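Local coordinates for ferric iron-binding protein HitA (Pseudomonas aeruginosa PAO1, PDB 6IWF) that binds ferric iron and, as a member of the bacterial solute-binding proteins, probably hands it on to a membrane transporter, at residues V3-Y8 / P53-Y58; I17-A22 / Q242-F247; D117-L122 / H213-Q218. All coordinates share one frame; numbering follows the deposited sequence.

Interaction 1 of 3, residues V3-Y8 / P53-Y58; sequences VTLTLY and PADVLY
L7 and Y8 pair in parallel with V56 and L57, joining strands 4-9 and 56-59 of the sheet of a periplasmic-binding-protein fold. Y8 N donates to V56 O at 2.9 Å, and Y58 N to Y8 O at 2.9 Å. Just ahead of this ladder, T6 O takes two N-H groups, D55 N at 2.9 Å and V56 N at a longer 3.3 Å. The D55 carboxylate turns back to the same residue, with CG beside its own backbone N (chi1 -64°). Its OD2 accepts from T6 N at 2.8 Å through the anti lone pair, and the bond is nearly straight (166° at the hydrogen). Both polar backbone atoms of T6 are thus held by residues 53-58, while OD1 of D55 bonds to S235. The Y8 ring lies flat on A54. CB of A54 is 3.5 Å from the centroid of the Y8 ring and 4° off its normal, a centred CH-pi contact. The hydroxyl of Y8 passes beside the P53 ring and bonds to E48. On the other sheet face, L7 CD1 meets V56 CG1 at 3.7 Å. Helix 38-48 packs against Y8, helix 238-248 against L5 on the opposite face, and strand 30-35 pairs with the strand of L7.

Interaction 2 of 3, residues I17-A22 / Q242-F247; sequences IAIAKA and QQFVAF
F247 points from its helix toward residues 17-22 and puts one corner of its ring against both I19 and A22. The corner is CE2. A22 CB meets it at the ring edge, in the ring plane, with A22 CB 3.7 Å from F247 CE2. I19 comes to the same corner at a slant, and its CD1 is 3.6 Å from F247 CE2. The side chains of I19 and F247 run past each other in opposite directions, so the tip of the isoleucine lies alongside CE2 and CD2. F247 carries CG trans to its backbone N (chi1 178°), which extends the phenyl group outward from the helix. I19 likewise swings CG1 trans to N, and with chi2 at 61° its CD1 turns nearer to the facing helix. The two helices cross at 117°, with 10.9 Å between the axes of these segments. Across that wide spacing the aromatic side chains supply much of the contact. Helix 13-27 is the connection of a beta-alpha-beta unit between the parallel strands 4-9 and 30-35, and helix 238-248 packs beside it on the same side of the sheet. F244 sits deeper, nearer to the strands. Its ring edge faces A20, with F244 CE2 4.4 Å from A20 CA. I19 CG1 approaches the same ring obliquely, 4.3 Å from F244 CZ. F244 also makes a T-shaped (edge-to-face) stack with F23, about one turn after A20, and packs on V31 of the sheet. Helix 251-258 adds I257 against I19 and E252 against F247.

Interaction 3 of 3, residues D117-L122 / H213-Q218; sequences DLPKSL and HYFGNQ
L118 turns CG away from its carbonyl carbon (chi1 -64°), and H213 extends its ring trans to its backbone N (chi1 177°). These torsions bring the two side chains past each other in opposite directions. CD1 of L118 comes to rest over one face of the imidazole. It lies 4.0 Å from the centroid of the H213 ring and 30° off the normal, a CH-pi contact displaced toward the CG side. L118 CD1 is 3.6 Å from H213 CG, and H213 CB is as near.

The other end of the imidazole is polar. A water lies in the ring plane beside H213 NE2, at 2.6 Å. The oxygen of this water is 3.1 Å from both P119 O and K120 O, and the water donates to each. It therefore bridges the histidine to the backbone facing it.

F215 fills the neighbouring position. Its ring presents an edge to the same two carbonyls, with F215 CE1 3.5 Å from P119 O and F215 CD1 3.7 Å from K120 O. One ring face lies under L122 N, which is 3.5 Å above the plane of the F215 ring and near its rim. The N-H of L122 is bonded to the D219 carboxylate, which also receives S121 OG and so ties the same backbone turn to the chain just after Q218. The opposite face of F215 meets H213 CD2 near the rim. The phenyl group is thus held between the histidine and the backbone of L122.

Around this contact, L118 and P119 pack on M190 of strand 190-194, and H213 pairs with L106 of strand 97-108. The contact lies away from the iron site. It joins two loops that leave antiparallel strands 97-108 and 211-213 in the sheet of this periplasmic-binding-protein fold.

Overall arrangement
From the N terminus, strand 4-9 comes first and helix 13-27 follows. Interaction 1 closes the shorter loop when residues 53-58 return beside residues 3-8. Interaction 2 opens inside that loop and closes only at residues 242-247, so the two cross. They also touch in space: L5, L7 and V56 pack on F244, and V56 also on V245. Helix 238-248 thus lies against both the strands and helix 13-27. Interaction 3 is nested within the loop of interaction 2. It opens in the loop after strand 97-108 and closes at the end of strand 211-213, tying those two loops together. Its centre is about 40 Å from that of interaction 1, across the chain's centre.

Interaction 1 of 3, residues V3-Y8 / P53-Y58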
ATOM      1  N   VAL A   3      24.026  11.803 -15.957  1.00 26.23           N
ATOM      2  CA  VAL A   3      22.580  11.881 -15.793  1.00 24.20           C
ATOM      3  C   VAL A   3      22.216  11.741 -14.320  1.00 24.32           C
ATOM      4  O   VAL A   3      22.794  10.925 -13.585  1.00 18.89           O
ATOM      5  CB  VAL A   3      21.877  10.803 -16.641  1.00 24.52           C
ATOM      6  CG1 VAL A   3      20.386  10.735 -16.313  1.00 24.17           C
ATOM      7  CG2 VAL A   3      22.054  11.092 -18.113  1.00 21.88           C
ATOM      8  N   THR A   4      21.257  12.551 -13.878  1.00 19.36           N
ATOM      9  CA  THR A   4      20.631  12.401 -12.572  1.00 19.32           C
ATOM     10  C   THR A   4      19.141  12.157 -12.789  1.00 17.89           C
ATOM     11  O   THR A   4      18.452  13.004 -13.366  1.00 20.41           O
ATOM     12  CB  THR A   4      20.866  13.646 -11.713  1.00 22.27           C
ATOM     13  OG1 THR A   4      22.262  13.751 -11.403  1.00 22.42           O
ATOM     14  CG2 THR A   4      20.059  13.576 -10.413  1.00 25.01           C
ATOM     15  N   LEU A   5      18.662  10.982 -12.381  1.00 18.00           N
ATOM     16  CA  LEU A   5      17.228  10.703 -12.384  1.00 14.07           C
ATOM     17  C   LEU A   5      16.581  11.351 -11.167  1.00 15.90           C
ATOM     18  O   LEU A   5      17.176  11.405 -10.087  1.00 17.84           O
ATOM     19  CB  LEU A   5      16.961   9.198 -12.359  1.00 15.73           C
ATOM     20  CG  LEU A   5      17.238   8.361 -13.607  1.00 17.62           C
ATOM     21  CD1 LEU A   5      16.855   6.892 -13.389  1.00 13.50           C
ATOM     22  CD2 LEU A   5      16.508   8.929 -14.816  1.00 17.27           C
ATOM     23  N   THR A   6      15.359  11.843 -11.344  1.00 14.85           N
ATOM     24  CA  THR A   6      14.557  12.361 -10.242  1.00 12.92           C
ATOM     25  C   THR A   6      13.475  11.336  -9.925  1.00 12.13           C
ATOM     26  O   THR A   6      12.700  10.965 -10.812  1.00 11.42           O
ATOM     27  CB  THR A   6      13.934  13.713 -10.588  1.00 15.64           C
ATOM     28  OG1 THR A   6      14.970  14.660 -10.905  1.00 20.83           O
ATOM     29  CG2 THR A   6      13.125  14.237  -9.409  1.00 18.28           C
ATOM     30  N   LEU A   7      13.463  10.849  -8.683  1.00 11.06           N
ATOM     31  CA  LEU A   7      12.476   9.896  -8.200  1.00 12.20           C
ATOM     32  C   LEU A   7      11.502  10.632  -7.294  1.00 11.10           C
ATOM     33  O   LEU A   7      11.908  11.180  -6.267  1.00 12.21           O
ATOM     34  CB  LEU A   7      13.138   8.749  -7.434  1.00 11.20           C
ATOM     35  CG  LEU A   7      12.186   7.783  -6.713  1.00 11.18           C
ATOM     36  CD1 LEU A   7      11.337   7.049  -7.757  1.00 10.84           C
ATOM     37  CD2 LEU A   7      12.951   6.790  -5.821  1.00  9.93           C
ATOM     38  N   TYR A   8      10.229  10.643  -7.674  1.00 10.60           N
ATOM     39  CA  TYR A   8       9.155  11.095  -6.792  1.00 11.52           C
ATOM     40  C   TYR A   8       8.731   9.896  -5.958  1.00 10.22           C
ATOM     41  O   TYR A   8       8.146   8.946  -6.491  1.00 10.18           O
ATOM     42  CB  TYR A   8       7.977  11.647  -7.597  1.00 10.12           C
ATOM     43  CG  TYR A   8       8.132  13.093  -8.035  1.00 10.96           C
ATOM     44  CD1 TYR A   8       9.390  13.679  -8.150  1.00 13.42           C
ATOM     45  CD2 TYR A   8       7.020  13.869  -8.337  1.00 16.06           C
ATOM     46  CE1 TYR A   8       9.532  14.993  -8.554  1.00 13.44           C
ATOM     47  CE2 TYR A   8       7.157  15.194  -8.743  1.00 15.26           C
ATOM     48  CZ  TYR A   8       8.415  15.741  -8.853  1.00 19.67           C
ATOM     49  OH  TYR A   8       8.566  17.047  -9.255  1.00 23.13           O
ATOM     50  N   PRO A  53      10.163  17.779 -13.323  1.00 20.50           N
ATOM     51  CA  PRO A  53      11.457  17.097 -13.378  1.00 21.16           C
ATOM     52  C   PRO A  53      11.371  15.606 -13.093  1.00 18.05           C
ATOM     53  O   PRO A  53      12.385  14.908 -13.248  1.00 14.96           O
ATOM     54  CB  PRO A  53      12.265  17.820 -12.297  1.00 27.53           C
ATOM     55  CG  PRO A  53      11.226  18.186 -11.272  1.00 23.63           C
ATOM     56  CD  PRO A  53       9.970  18.504 -12.052  1.00 22.58           C
ATOM     57  N   ALA A  54      10.195  15.096 -12.719  1.00 17.02           N
ATOM     58  CA  ALA A  54      10.071  13.700 -12.315  1.00 11.44           C
ATOM     59  C   ALA A  54      10.367  12.766 -13.479  1.00  9.39           C
ATOM     60  O   ALA A  54       9.846  12.936 -14.585  1.00 11.83           O
ATOM     61  CB  ALA A  54       8.666  13.426 -11.777  1.00 11.69           C
ATOM     62  N   ASP A  55      11.209  11.768 -13.225  1.00 11.48           N
ATOM     63  CA  ASP A  55      11.465  10.718 -14.198  1.00  9.03           C
ATOM     64  C   ASP A  55      10.730   9.427 -13.870  1.00  6.48           C
ATOM     65  O   ASP A  55      10.240   8.754 -14.783  1.00  8.16           O
ATOM     66  CB  ASP A  55      12.970  10.445 -14.278  1.00  9.60           C
ATOM     67  CG  ASP A  55      13.741  11.640 -14.791  1.00 14.04           C
ATOM     68  OD1 ASP A  55      13.473  12.057 -15.943  1.00 13.15           O
ATOM     69  OD2 ASP A  55      14.584  12.174 -14.035  1.00 12.31           O
ATOM     70  N   VAL A  56      10.647   9.093 -12.584  1.00  8.20           N
ATOM     71  CA  VAL A  56      10.018   7.875 -12.080  1.00  8.05           C
ATOM     72  C   VAL A  56       9.160   8.264 -10.885  1.00 10.22           C
ATOM     73  O   VAL A  56       9.570   9.090 -10.062  1.00 10.56           O
ATOM     74  CB  VAL A  56      11.070   6.812 -11.684  1.00  8.05           C
ATOM     75  CG1 VAL A  56      10.419   5.607 -11.007  1.00  9.64           C
ATOM     76  CG2 VAL A  56      11.867   6.363 -12.912  1.00  8.46           C
ATOM     77  N   LEU A  57       7.959   7.693 -10.810  1.00  5.49           N
ATOM     78  CA  LEU A  57       7.083   7.843  -9.657  1.00  7.90           C
ATOM     79  C   LEU A  57       6.942   6.497  -8.963  1.00  6.34           C
ATOM     80  O   LEU A  57       6.718   5.480  -9.620  1.00  7.99           O
ATOM     81  CB  LEU A  57       5.712   8.362 -10.076  1.00  7.05           C
ATOM     82  CG  LEU A  57       4.629   8.412  -8.986  1.00  8.59           C
ATOM     83  CD1 LEU A  57       4.954   9.426  -7.907  1.00 11.90           C
ATOM     84  CD2 LEU A  57       3.272   8.698  -9.617  1.00  9.63           C
ATOM     85  N   TYR A  58       7.059   6.499  -7.639  1.00  7.73           N
ATOM     86  CA  TYR A  58       6.980   5.288  -6.828  1.00  7.70           C
ATOM     87  C   TYR A  58       5.958   5.564  -5.741  1.00  7.29           C
ATOM     88  O   TYR A  58       6.134   6.512  -4.970  1.00 10.10           O
ATOM     89  CB  TYR A  58       8.360   4.979  -6.234  1.00  8.30           C
ATOM     90  CG  TYR A  58       8.530   3.689  -5.456  1.00  8.95           C
ATOM     91  CD1 TYR A  58       7.619   2.641  -5.539  1.00  7.49           C
ATOM     92  CD2 TYR A  58       9.635   3.529  -4.634  1.00  9.48           C
ATOM     93  CE1 TYR A  58       7.829   1.454  -4.812  1.00 12.61           C
ATOM     94  CE2 TYR A  58       9.845   2.371  -3.915  1.00  9.34           C
ATOM     95  CZ  TYR A  58       8.951   1.347  -4.001  1.00 10.66           C
ATOM     96  OH  TYR A  58       9.203   0.210  -3.269  1.00 14.36           O
TER

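Interaction 2 of 3, residues I17-A22 / Q242-F247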
ATOM      1  N   ILE A  17      15.153   5.456  -0.392  1.00 14.40           N
ATOM      2  CA  ILE A  17      16.594   5.643  -0.261  1.00 16.45           C
ATOM      3  C   ILE A  17      17.333   4.361  -0.629  1.00 14.23           C
ATOM      4  O   ILE A  17      18.343   4.393  -1.347  1.00 19.20           O
ATOM      5  CB  ILE A  17      16.935   6.112   1.164  1.00 15.82           C
ATOM      6  CG1 ILE A  17      16.499   7.567   1.351  1.00 15.66           C
ATOM      7  CG2 ILE A  17      18.426   5.966   1.431  1.00 20.07           C
ATOM      8  CD1 ILE A  17      16.261   7.949   2.801  1.00 13.04           C
ATOM      9  N   ALA A  18      16.836   3.214  -0.154  1.00 15.10           N
ATOM     10  CA  ALA A  18      17.538   1.953  -0.372  1.00 13.17           C
ATOM     11  C   ALA A  18      17.602   1.596  -1.852  1.00 18.57           C
ATOM     12  O   ALA A  18      18.664   1.215  -2.366  1.00 16.99           O
ATOM     13  CB  ALA A  18      16.870   0.831   0.431  1.00 15.56           C
ATOM     14  N   ILE A  19      16.470   1.702  -2.559  1.00 13.62           N
ATOM     15  CA  ILE A  19      16.479   1.327  -3.966  1.00 13.99           C
ATOM     16  C   ILE A  19      17.254   2.357  -4.782  1.00 11.45           C
ATOM     17  O   ILE A  19      17.941   1.999  -5.744  1.00 15.64           O
ATOM     18  CB  ILE A  19      15.033   1.117  -4.486  1.00 10.76           C
ATOM     19  CG1 ILE A  19      15.041   0.554  -5.907  1.00 10.16           C
ATOM     20  CG2 ILE A  19      14.211   2.405  -4.420  1.00 13.09           C
ATOM     21  CD1 ILE A  19      15.722  -0.791  -6.022  1.00 13.98           C
ATOM     22  N   ALA A  20      17.188   3.640  -4.403  1.00 15.79           N
ATOM     23  CA  ALA A  20      17.972   4.651  -5.106  1.00 15.17           C
ATOM     24  C   ALA A  20      19.460   4.388  -4.940  1.00 17.71           C
ATOM     25  O   ALA A  20      20.237   4.544  -5.890  1.00 19.77           O
ATOM     26  CB  ALA A  20      17.626   6.058  -4.602  1.00 15.39           C
ATOM     27  N   LYS A  21      19.870   3.970  -3.741  1.00 15.09           N
ATOM     28  CA  LYS A  21      21.278   3.668  -3.499  1.00 22.99           C
ATOM     29  C   LYS A  21      21.725   2.465  -4.318  1.00 20.84           C
ATOM     30  O   LYS A  21      22.787   2.492  -4.952  1.00 19.56           O
ATOM     31  CB  LYS A  21      21.511   3.416  -2.007  1.00 18.50           C
ATOM     32  CG  LYS A  21      22.987   3.233  -1.622  1.00 25.67           C
ATOM     33  CD  LYS A  21      23.876   4.275  -2.298  1.00 31.06           C
ATOM     34  CE  LYS A  21      25.108   4.602  -1.455  1.00 35.72           C
ATOM     35  NZ  LYS A  21      26.244   5.118  -2.282  1.00 33.81           N
ATOM     36  N   ALA A  22      20.916   1.400  -4.326  1.00 19.31           N
ATOM     37  CA  ALA A  22      21.279   0.200  -5.072  1.00 18.91           C
ATOM     38  C   ALA A  22      21.419   0.486  -6.564  1.00 21.07           C
ATOM     39  O   ALA A  22      22.364   0.013  -7.205  1.00 20.87           O
ATOM     40  CB  ALA A  22      20.252  -0.909  -4.829  1.00 20.55           C
ATOM     41  N   GLN A 242      13.368   3.892 -17.699  1.00  8.33           N
ATOM     42  CA  GLN A 242      12.938   2.515 -17.912  1.00  9.74           C
ATOM     43  C   GLN A 242      13.891   1.541 -17.236  1.00 11.12           C
ATOM     44  O   GLN A 242      13.463   0.535 -16.661  1.00 10.07           O
ATOM     45  CB  GLN A 242      12.842   2.203 -19.404  1.00 11.88           C
ATOM     46  CG  GLN A 242      11.793   3.021 -20.143  1.00 12.55           C
ATOM     47  CD  GLN A 242      10.398   2.409 -20.084  1.00 11.78           C
ATOM     48  OE1 GLN A 242      10.213   1.249 -19.694  1.00 12.36           O
ATOM     49  NE2 GLN A 242       9.410   3.189 -20.487  1.00 11.39           N
ATOM     50  N   GLN A 243      15.190   1.829 -17.298  1.00 11.75           N
ATOM     51  CA  GLN A 243      16.168   0.986 -16.618  1.00 10.35           C
ATOM     52  C   GLN A 243      15.914   0.951 -15.117  1.00 11.95           C
ATOM     53  O   GLN A 243      16.049  -0.102 -14.475  1.00 11.15           O
ATOM     54  CB  GLN A 243      17.569   1.519 -16.909  1.00 12.29           C
ATOM     55  CG  GLN A 243      18.699   0.679 -16.416  1.00 21.27           C
ATOM     56  CD  GLN A 243      20.022   1.217 -16.917  1.00 25.95           C
ATOM     57  OE1 GLN A 243      20.061   1.970 -17.891  1.00 24.30           O
ATOM     58  NE2 GLN A 243      21.112   0.847 -16.247  1.00 33.07           N
ATOM     59  N   PHE A 244      15.570   2.102 -14.538  1.00  9.31           N
ATOM     60  CA  PHE A 244      15.331   2.170 -13.102  1.00  8.52           C
ATOM     61  C   PHE A 244      14.144   1.304 -12.691  1.00 10.58           C
ATOM     62  O   PHE A 244      14.230   0.542 -11.721  1.00  8.86           O
ATOM     63  CB  PHE A 244      15.116   3.619 -12.672  1.00  7.77           C
ATOM     64  CG  PHE A 244      14.976   3.779 -11.197  1.00 10.35           C
ATOM     65  CD1 PHE A 244      13.730   3.650 -10.576  1.00 11.44           C
ATOM     66  CD2 PHE A 244      16.094   4.011 -10.407  1.00 11.97           C
ATOM     67  CE1 PHE A 244      13.610   3.770  -9.197  1.00  8.53           C
ATOM     68  CE2 PHE A 244      15.976   4.136  -9.031  1.00 15.81           C
ATOM     69  CZ  PHE A 244      14.733   4.023  -8.427  1.00 13.02           C
ATOM     70  N   VAL A 245      13.017   1.422 -13.400  1.00  8.86           N
ATOM     71  CA  VAL A 245      11.838   0.645 -13.016  1.00  6.85           C
ATOM     72  C   VAL A 245      12.104  -0.844 -13.208  1.00  8.66           C
ATOM     73  O   VAL A 245      11.729  -1.668 -12.367  1.00  8.54           O
ATOM     74  CB  VAL A 245      10.587   1.105 -13.790  1.00  6.52           C
ATOM     75  CG1 VAL A 245       9.428   0.173 -13.493  1.00  7.53           C
ATOM     76  CG2 VAL A 245      10.208   2.510 -13.363  1.00  5.48           C
ATOM     77  N   ALA A 246      12.812  -1.205 -14.281  1.00  9.97           N
ATOM     78  CA  ALA A 246      13.210  -2.596 -14.462  1.00  9.80           C
ATOM     79  C   ALA A 246      14.080  -3.078 -13.304  1.00  9.81           C
ATOM     80  O   ALA A 246      13.935  -4.218 -12.840  1.00 12.64           O
ATOM     81  CB  ALA A 246      13.932  -2.757 -15.801  1.00 12.47           C
ATOM     82  N   PHE A 247      14.976  -2.223 -12.809  1.00  9.44           N
ATOM     83  CA  PHE A 247      15.844  -2.629 -11.710  1.00 11.29           C
ATOM     84  C   PHE A 247      15.052  -2.811 -10.417  1.00 12.76           C
ATOM     85  O   PHE A 247      15.415  -3.649  -9.581  1.00 11.74           O
ATOM     86  CB  PHE A 247      16.978  -1.614 -11.543  1.00 15.48           C
ATOM     87  CG  PHE A 247      17.892  -1.907 -10.401  1.00 15.82           C
ATOM     88  CD1 PHE A 247      18.897  -2.854 -10.529  1.00 17.82           C
ATOM     89  CD2 PHE A 247      17.751  -1.239  -9.196  1.00 11.73           C
ATOM     90  CE1 PHE A 247      19.735  -3.133  -9.470  1.00 19.01           C
ATOM     91  CE2 PHE A 247      18.591  -1.510  -8.135  1.00 19.26           C
ATOM     92  CZ  PHE A 247      19.593  -2.460  -8.282  1.00 21.04           C
TER

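Interaction 3 of 3, residues D117-L122 / H213-Q218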
ATOM      1  N   ASP A 117     -11.992 -14.589  20.451  1.00 13.39           N
ATOM      2  CA  ASP A 117     -13.014 -13.568  20.663  1.00 13.18           C
ATOM      3  C   ASP A 117     -12.872 -12.371  19.727  1.00 10.98           C
ATOM      4  O   ASP A 117     -13.627 -11.406  19.865  1.00 10.13           O
ATOM      5  CB  ASP A 117     -12.978 -13.071  22.112  1.00 13.65           C
ATOM      6  CG  ASP A 117     -13.350 -14.157  23.116  1.00 22.31           C
ATOM      7  OD1 ASP A 117     -14.170 -15.039  22.769  1.00 22.38           O
ATOM      8  OD2 ASP A 117     -12.813 -14.125  24.248  1.00 21.03           O
ATOM      9  N   LEU A 118     -11.908 -12.400  18.809  1.00 11.38           N
ATOM     10  CA  LEU A 118     -11.765 -11.350  17.820  1.00 11.18           C
ATOM     11  C   LEU A 118     -12.978 -11.342  16.889  1.00  9.86           C
ATOM     12  O   LEU A 118     -13.632 -12.374  16.692  1.00 10.81           O
ATOM     13  CB  LEU A 118     -10.481 -11.571  17.020  1.00  9.40           C
ATOM     14  CG  LEU A 118      -9.182 -11.462  17.827  1.00  9.41           C
ATOM     15  CD1 LEU A 118      -7.959 -11.938  17.032  1.00 12.37           C
ATOM     16  CD2 LEU A 118      -9.006 -10.050  18.240  1.00 11.72           C
ATOM     17  N   PRO A 119     -13.284 -10.193  16.277  1.00  8.36           N
ATOM     18  CA  PRO A 119     -14.369 -10.163  15.291  1.00  7.23           C
ATOM     19  C   PRO A 119     -14.090 -11.143  14.168  1.00  8.98           C
ATOM     20  O   PRO A 119     -12.949 -11.298  13.725  1.00  9.49           O
ATOM     21  CB  PRO A 119     -14.360  -8.719  14.781  1.00  9.71           C
ATOM     22  CG  PRO A 119     -12.975  -8.238  15.062  1.00 10.94           C
ATOM     23  CD  PRO A 119     -12.567  -8.905  16.346  1.00  9.15           C
ATOM     24  N   LYS A 120     -15.157 -11.789  13.696  1.00  8.88           N
ATOM     25  CA  LYS A 120     -15.018 -12.785  12.638  1.00  9.69           C
ATOM     26  C   LYS A 120     -14.796 -12.140  11.278  1.00 10.26           C
ATOM     27  O   LYS A 120     -14.141 -12.732  10.409  1.00 10.30           O
ATOM     28  CB  LYS A 120     -16.262 -13.685  12.583  1.00 15.48           C
ATOM     29  CG  LYS A 120     -16.712 -14.313  13.920  1.00 18.98           C
ATOM     30  CD  LYS A 120     -15.578 -14.542  14.922  1.00 24.40           C
ATOM     31  CE  LYS A 120     -14.703 -15.749  14.581  1.00 28.41           C
ATOM     32  NZ  LYS A 120     -13.722 -16.002  15.680  1.00 31.75           N
ATOM     33  N   SER A 121     -15.318 -10.930  11.085  1.00  6.83           N
ATOM     34  CA  SER A 121     -15.243 -10.216   9.818  1.00  7.23           C
ATOM     35  C   SER A 121     -14.930  -8.755  10.102  1.00  2.82           C
ATOM     36  O   SER A 121     -15.320  -8.231  11.142  1.00  4.85           O
ATOM     37  CB  SER A 121     -16.581 -10.304   9.051  1.00  6.45           C
ATOM     38  OG  SER A 121     -16.583  -9.490   7.887  1.00  5.91           O
ATOM     39  N   LEU A 122     -14.249  -8.097   9.154  1.00  3.95           N
ATOM     40  CA  LEU A 122     -14.188  -6.636   9.168  1.00  3.90           C
ATOM     41  C   LEU A 122     -15.572  -6.027   9.351  1.00  4.60           C
ATOM     42  O   LEU A 122     -15.736  -4.990  10.015  1.00  2.83           O
ATOM     43  CB  LEU A 122     -13.591  -6.136   7.854  1.00  4.78           C
ATOM     44  CG  LEU A 122     -13.432  -4.621   7.723  1.00  3.96           C
ATOM     45  CD1 LEU A 122     -12.256  -4.201   8.592  1.00  6.65           C
ATOM     46  CD2 LEU A 122     -13.172  -4.255   6.276  1.00  5.72           C
ATOM     47  N   HIS A 213      -3.782 -10.853  13.526  1.00  5.53           N
ATOM     48  CA  HIS A 213      -4.865 -11.722  13.114  1.00  7.36           C
ATOM     49  C   HIS A 213      -5.143 -11.492  11.637  1.00  6.54           C
ATOM     50  O   HIS A 213      -5.255 -10.347  11.193  1.00  6.72           O
ATOM     51  CB  HIS A 213      -6.120 -11.439  13.932  1.00  8.88           C
ATOM     52  CG  HIS A 213      -7.293 -12.259  13.509  1.00 10.95           C
ATOM     53  ND1 HIS A 213      -7.359 -13.618  13.721  1.00 12.99           N
ATOM     54  CD2 HIS A 213      -8.427 -11.921  12.852  1.00 10.68           C
ATOM     55  CE1 HIS A 213      -8.496 -14.082  13.231  1.00 14.48           C
ATOM     56  NE2 HIS A 213      -9.164 -13.071  12.702  1.00 13.19           N
ATOM     57  N   TYR A 214      -5.264 -12.577  10.883  1.00  7.71           N
ATOM     58  CA  TYR A 214      -5.609 -12.511   9.469  1.00  8.08           C
ATOM     59  C   TYR A 214      -7.055 -12.952   9.312  1.00  7.20           C
ATOM     60  O   TYR A 214      -7.418 -14.060   9.731  1.00  8.62           O
ATOM     61  CB  TYR A 214      -4.673 -13.389   8.638  1.00  8.27           C
ATOM     62  CG  TYR A 214      -3.277 -12.864   8.635  1.00  6.74           C
ATOM     63  CD1 TYR A 214      -2.430 -13.076   9.721  1.00 12.12           C
ATOM     64  CD2 TYR A 214      -2.806 -12.118   7.565  1.00  9.78           C
ATOM     65  CE1 TYR A 214      -1.152 -12.578   9.723  1.00 11.34           C
ATOM     66  CE2 TYR A 214      -1.527 -11.616   7.559  1.00 11.18           C
ATOM     67  CZ  TYR A 214      -0.709 -11.843   8.636  1.00 13.15           C
ATOM     68  OH  TYR A 214       0.561 -11.325   8.621  1.00 16.49           O
ATOM     69  N   PHE A 215      -7.877 -12.087   8.723  1.00  5.89           N
ATOM     70  CA  PHE A 215      -9.291 -12.423   8.561  1.00  6.20           C
ATOM     71  C   PHE A 215      -9.471 -13.600   7.608  1.00  6.35           C
ATOM     72  O   PHE A 215     -10.321 -14.474   7.839  1.00  9.76           O
ATOM     73  CB  PHE A 215     -10.070 -11.205   8.043  1.00  4.92           C
ATOM     74  CG  PHE A 215     -10.387 -10.174   9.091  1.00  5.19           C
ATOM     75  CD1 PHE A 215     -11.291 -10.449  10.120  1.00  8.39           C
ATOM     76  CD2 PHE A 215      -9.812  -8.914   9.030  1.00  6.67           C
ATOM     77  CE1 PHE A 215     -11.600  -9.476  11.081  1.00  6.86           C
ATOM     78  CE2 PHE A 215     -10.108  -7.945   9.995  1.00  4.65           C
ATOM     79  CZ  PHE A 215     -11.009  -8.224  11.005  1.00  6.23           C
ATOM     80  N   GLY A 216      -8.677 -13.648   6.544  1.00  7.56           N
ATOM     81  CA  GLY A 216      -8.821 -14.677   5.526  1.00 11.07           C
ATOM     82  C   GLY A 216     -10.218 -14.761   4.946  1.00 14.06           C
ATOM     83  O   GLY A 216     -10.955 -13.769   4.954  1.00 10.78           O
ATOM     84  N   ASN A 217     -10.584 -15.940   4.422  1.00 12.31           N
ATOM     85  CA  ASN A 217     -11.959 -16.277   4.028  1.00 13.03           C
ATOM     86  C   ASN A 217     -12.574 -15.287   3.038  1.00  8.86           C
ATOM     87  O   ASN A 217     -13.799 -15.132   2.989  1.00 11.68           O
ATOM     88  CB  ASN A 217     -12.855 -16.416   5.260  1.00 14.43           C
ATOM     89  CG  ASN A 217     -14.047 -17.307   5.002  1.00 24.92           C
ATOM     90  OD1 ASN A 217     -13.924 -18.350   4.357  1.00 27.60           O
ATOM     91  ND2 ASN A 217     -15.213 -16.899   5.501  1.00 26.22           N
ATOM     92  N   GLN A 218     -11.737 -14.642   2.218  1.00  8.47           N
ATOM     93  CA  GLN A 218     -12.136 -13.600   1.269  1.00 10.26           C
ATOM     94  C   GLN A 218     -12.875 -12.467   1.954  1.00  9.58           C
ATOM     95  O   GLN A 218     -13.604 -11.718   1.301  1.00 11.67           O
ATOM     96  CB  GLN A 218     -12.984 -14.149   0.118  1.00  9.31           C
ATOM     97  CG  GLN A 218     -12.222 -15.079  -0.772  1.00 10.61           C
ATOM     98  CD  GLN A 218     -12.967 -15.387  -2.050  1.00  9.14           C
ATOM     99  OE1 GLN A 218     -14.116 -14.970  -2.248  1.00  8.46           O
ATOM    100  NE2 GLN A 218     -12.324 -16.139  -2.921  1.00  8.86           N
TER
HETATM  101  O   HOH W   1     -11.672 -13.588  12.057  1.00 20.82           O